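Local atomic coordinates of DNA alpha-glucosyltransferase (Enterobacteria phage T4, PDB entry 1XV5), a protein that belongs to the GT-B clan of glycosyltransferases, built of two Rossmann-like domains. Residues His33-Phe45 against Asp52-Lys64. Sequence-based numbering, arbitrary orientation.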
# COMPACT_ATOMS: atom_id res chain seq x y z
N HIS A 33 0.76 24.00 0.78
CA HIS A 33 0.53 23.89 2.21
C HIS A 33 1.82 23.55 2.96
O HIS A 33 2.78 23.07 2.36
CB HIS A 33 -0.53 22.82 2.49
CG HIS A 33 -1.84 23.10 1.82
ND1 HIS A 33 -2.74 24.01 2.31
CD2 HIS A 33 -2.37 22.60 0.68
CE1 HIS A 33 -3.78 24.07 1.50
NE2 HIS A 33 -3.58 23.23 0.50
N GLU A 34 1.84 23.82 4.26
CA GLU A 34 3.00 23.51 5.08
C GLU A 34 2.75 22.16 5.74
O GLU A 34 1.65 21.90 6.24
CB GLU A 34 3.21 24.58 6.15
CG GLU A 34 3.74 25.89 5.59
CD GLU A 34 4.03 26.91 6.68
OE1 GLU A 34 4.63 27.96 6.36
OE2 GLU A 34 3.65 26.67 7.85
N VAL A 35 3.76 21.30 5.75
CA VAL A 35 3.60 19.97 6.32
C VAL A 35 4.70 19.51 7.27
O VAL A 35 5.88 19.74 7.04
CB VAL A 35 3.48 18.90 5.20
CG1 VAL A 35 3.27 17.52 5.81
CG2 VAL A 35 2.34 19.26 4.26
N THR A 36 4.28 18.85 8.35
CA THR A 36 5.21 18.27 9.31
C THR A 36 4.83 16.80 9.36
O THR A 36 3.65 16.47 9.50
CB THR A 36 5.09 18.89 10.72
OG1 THR A 36 3.75 18.71 11.20
CG2 THR A 36 5.44 20.36 10.69
N LEU A 37 5.82 15.93 9.21
CA LEU A 37 5.57 14.49 9.25
C LEU A 37 6.15 13.98 10.55
O LEU A 37 7.36 14.02 10.75
CB LEU A 37 6.23 13.80 8.05
CG LEU A 37 6.07 12.28 7.95
CD1 LEU A 37 4.60 11.92 7.79
CD2 LEU A 37 6.87 11.77 6.77
N VAL A 38 5.28 13.49 11.42
CA VAL A 38 5.68 13.00 12.74
C VAL A 38 5.33 11.53 12.93
O VAL A 38 4.25 11.09 12.54
CB VAL A 38 4.97 13.81 13.84
CG1 VAL A 38 5.38 13.32 15.22
CG2 VAL A 38 5.27 15.29 13.67
N TYR A 39 6.24 10.77 13.53
CA TYR A 39 5.96 9.37 13.79
C TYR A 39 6.48 8.94 15.16
O TYR A 39 7.51 9.43 15.62
CB TYR A 39 6.56 8.47 12.70
CG TYR A 39 8.07 8.41 12.66
CD1 TYR A 39 8.82 9.41 12.03
CD2 TYR A 39 8.76 7.35 13.25
CE1 TYR A 39 10.21 9.34 11.97
CE2 TYR A 39 10.15 7.27 13.20
CZ TYR A 39 10.87 8.27 12.56
OH TYR A 39 12.24 8.19 12.51
N ALA A 40 5.75 8.03 15.80
CA ALA A 40 6.13 7.52 17.11
C ALA A 40 7.34 6.61 16.96
O ALA A 40 7.32 5.66 16.17
CB ALA A 40 4.97 6.75 17.73
N LYS A 41 8.40 6.90 17.71
CA LYS A 41 9.63 6.12 17.64
C LYS A 41 9.63 4.98 18.66
O LYS A 41 10.54 4.16 18.67
CB LYS A 41 10.82 7.05 17.89
CG LYS A 41 12.18 6.40 17.73
CD LYS A 41 13.29 7.41 18.00
CE LYS A 41 14.66 6.78 17.80
NZ LYS A 41 15.76 7.75 18.07
N ASP A 42 8.60 4.94 19.50
CA ASP A 42 8.47 3.92 20.54
C ASP A 42 8.70 2.50 20.04
O ASP A 42 9.32 1.69 20.72
CB ASP A 42 7.08 4.02 21.18
CG ASP A 42 6.81 5.40 21.74
OD1 ASP A 42 6.69 5.54 22.98
OD2 ASP A 42 6.72 6.36 20.94
N LYS A 43 8.20 2.21 18.84
CA LYS A 43 8.38 0.88 18.27
C LYS A 43 9.16 1.01 16.96
O LYS A 43 8.86 1.87 16.13
CB LYS A 43 7.02 0.23 18.01
CG LYS A 43 7.10 -1.19 17.49
CD LYS A 43 5.72 -1.81 17.36
CE LYS A 43 5.81 -3.24 16.86
NZ LYS A 43 4.46 -3.86 16.75
N SER A 44 10.17 0.16 16.79
CA SER A 44 10.99 0.18 15.59
C SER A 44 10.58 -0.89 14.60
O SER A 44 9.99 -1.91 14.98
CB SER A 44 12.47 -0.01 15.96
OG SER A 44 12.66 -1.24 16.64
N PHE A 45 10.88 -0.66 13.33
CA PHE A 45 10.52 -1.61 12.29
C PHE A 45 11.69 -1.91 11.36
O PHE A 45 12.64 -1.13 11.26
CB PHE A 45 9.34 -1.09 11.47
CG PHE A 45 8.13 -0.77 12.31
CD1 PHE A 45 8.05 0.42 13.01
CD2 PHE A 45 7.08 -1.68 12.40
CE1 PHE A 45 6.93 0.72 13.79
CE2 PHE A 45 5.96 -1.39 13.18
CZ PHE A 45 5.89 -0.19 13.87
N ASP A 52 12.36 7.12 1.34
CA ASP A 52 13.15 8.28 1.72
C ASP A 52 12.33 9.23 2.58
O ASP A 52 11.28 9.72 2.16
CB ASP A 52 13.63 9.03 0.47
CG ASP A 52 14.51 10.20 0.81
OD1 ASP A 52 15.61 9.97 1.37
OD2 ASP A 52 14.11 11.35 0.53
N HIS A 53 12.80 9.49 3.80
CA HIS A 53 12.08 10.37 4.71
C HIS A 53 12.98 10.98 5.77
O HIS A 53 12.66 12.03 6.34
CB HIS A 53 10.99 9.58 5.43
CG HIS A 53 11.54 8.60 6.43
ND1 HIS A 53 11.94 7.33 6.09
CD2 HIS A 53 11.81 8.74 7.75
CE1 HIS A 53 12.44 6.73 7.15
NE2 HIS A 53 12.37 7.56 8.17
N LYS A 54 14.09 10.32 6.04
CA LYS A 54 15.02 10.76 7.08
C LYS A 54 15.39 12.23 7.13
O LYS A 54 15.67 12.77 8.20
CB LYS A 54 16.29 9.91 7.02
CG LYS A 54 16.06 8.44 7.34
CD LYS A 54 17.30 7.60 7.06
CE LYS A 54 17.03 6.12 7.25
NZ LYS A 54 18.16 5.28 6.76
N SER A 55 15.40 12.91 5.98
CA SER A 55 15.77 14.32 5.94
C SER A 55 14.69 15.28 6.43
O SER A 55 14.96 16.48 6.57
CB SER A 55 16.19 14.71 4.52
OG SER A 55 15.08 14.73 3.65
N PHE A 56 13.49 14.79 6.68
CA PHE A 56 12.41 15.66 7.14
C PHE A 56 11.48 15.06 8.19
O PHE A 56 10.81 15.79 8.92
CB PHE A 56 11.58 16.14 5.95
CG PHE A 56 11.04 15.02 5.10
CD1 PHE A 56 11.73 14.59 3.97
CD2 PHE A 56 9.85 14.38 5.44
CE1 PHE A 56 11.25 13.53 3.20
CE2 PHE A 56 9.36 13.33 4.67
CZ PHE A 56 10.07 12.90 3.55
N SER A 57 11.43 13.73 8.28
CA SER A 57 10.56 13.08 9.25
C SER A 57 10.94 13.43 10.68
O SER A 57 12.13 13.50 11.01
CB SER A 57 10.59 11.56 9.07
OG SER A 57 11.87 11.05 9.38
N ILE A 58 9.94 13.63 11.52
CA ILE A 58 10.16 13.99 12.92
C ILE A 58 9.78 12.86 13.87
O ILE A 58 8.60 12.59 14.10
CB ILE A 58 9.34 15.24 13.30
CG1 ILE A 58 9.69 16.39 12.36
CG2 ILE A 58 9.61 15.62 14.75
CD1 ILE A 58 8.79 17.60 12.52
N PRO A 59 10.78 12.17 14.44
CA PRO A 59 10.48 11.08 15.37
C PRO A 59 10.21 11.62 16.77
O PRO A 59 10.77 12.64 17.17
CB PRO A 59 11.74 10.23 15.31
CG PRO A 59 12.80 11.26 15.14
CD PRO A 59 12.21 12.20 14.11
N VAL A 60 9.35 10.93 17.51
CA VAL A 60 9.04 11.33 18.87
C VAL A 60 8.69 10.10 19.70
O VAL A 60 7.97 9.21 19.24
CB VAL A 60 7.86 12.34 18.91
CG1 VAL A 60 6.59 11.70 18.36
CG2 VAL A 60 7.63 12.83 20.33
N ILE A 61 9.23 10.04 20.91
CA ILE A 61 8.96 8.93 21.80
C ILE A 61 7.75 9.31 22.64
O ILE A 61 7.86 10.13 23.56
CB ILE A 61 10.15 8.65 22.73
CG1 ILE A 61 11.43 8.51 21.91
CG2 ILE A 61 9.90 7.37 23.52
CD1 ILE A 61 12.69 8.39 22.75
N LEU A 62 6.60 8.74 22.31
CA LEU A 62 5.37 9.05 23.02
C LEU A 62 5.46 8.78 24.51
O LEU A 62 4.99 9.58 25.32
CB LEU A 62 4.21 8.25 22.42
CG LEU A 62 3.83 8.55 20.97
CD1 LEU A 62 2.69 7.65 20.54
CD2 LEU A 62 3.44 10.01 20.82
N ALA A 63 6.07 7.66 24.88
CA ALA A 63 6.21 7.29 26.28
C ALA A 63 7.11 8.21 27.10
O ALA A 63 7.01 8.24 28.32
CB ALA A 63 6.71 5.86 26.38
N LYS A 64 7.97 8.98 26.43
CA LYS A 64 8.89 9.85 27.16
C LYS A 64 8.98 11.29 26.67
O LYS A 64 9.63 12.12 27.30
CB LYS A 64 10.29 9.23 27.14
CG LYS A 64 10.31 7.79 27.63
CD LYS A 64 11.71 7.22 27.58
CE LYS A 64 11.75 5.80 28.10
NZ LYS A 64 13.14 5.25 28.10
O HOH W 1 8.39 17.16 8.80
O HOH W 2 13.66 10.07 11.07
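Tyr-39 lays its ring across Pro-59: the CA of Pro-59 sits over one ring face, toward the rim, and Pro-59 CB is 3.5 Å from Tyr-39 CZ. The ring gets there because its CG stands between backbone N and carbonyl carbon (chi1 68°), which swings it over the neighbouring strand. A water in the ring plane bonds to Tyr-39 OH; its further link to Ser-57 OG is doubtful, as the place of that hydroxyl is less sure. The Tyr-39 side chain also touches Leu-12.

The two backbones run parallel. Ile-58 N donates to Leu-37 O at 2.7 Å. Tyr-39 then bonds through N to Ile-58 O and through O to Val-60 N. Lys-41 N ends the ladder on Val-60 O. Before the first of these bonds along the chain, a second water bridges Leu-37 N and Phe-56 O. Leu-37 CD2 meets the edge of the Phe-56 ring at CE2 (3.6 Å), and both side chains rest on Leu-22 of helix 17-30.

Strand 58-60 is an edge strand of the parallel sheet of the N-terminal Rossmann-like domain, next to strand 34-40; the GT-B fold has two such domains. On the sheet face away from Tyr-39, Val-38 CG1 packs on Val-60 CG1 at 3.7 Å, and helix 66-73 covers both. Ala-40 CB continues this layer against Leu-62 CD1.

Past the strand ends, the carboxylate of Asp-42 takes two successive backbone N-H groups. OD2 accepts from Leu-62 N (2.7 Å) and OD1 from Ala-63 N (2.9 Å), each by its syn lone pair. OD1 has another partner in Thr-93 OG1.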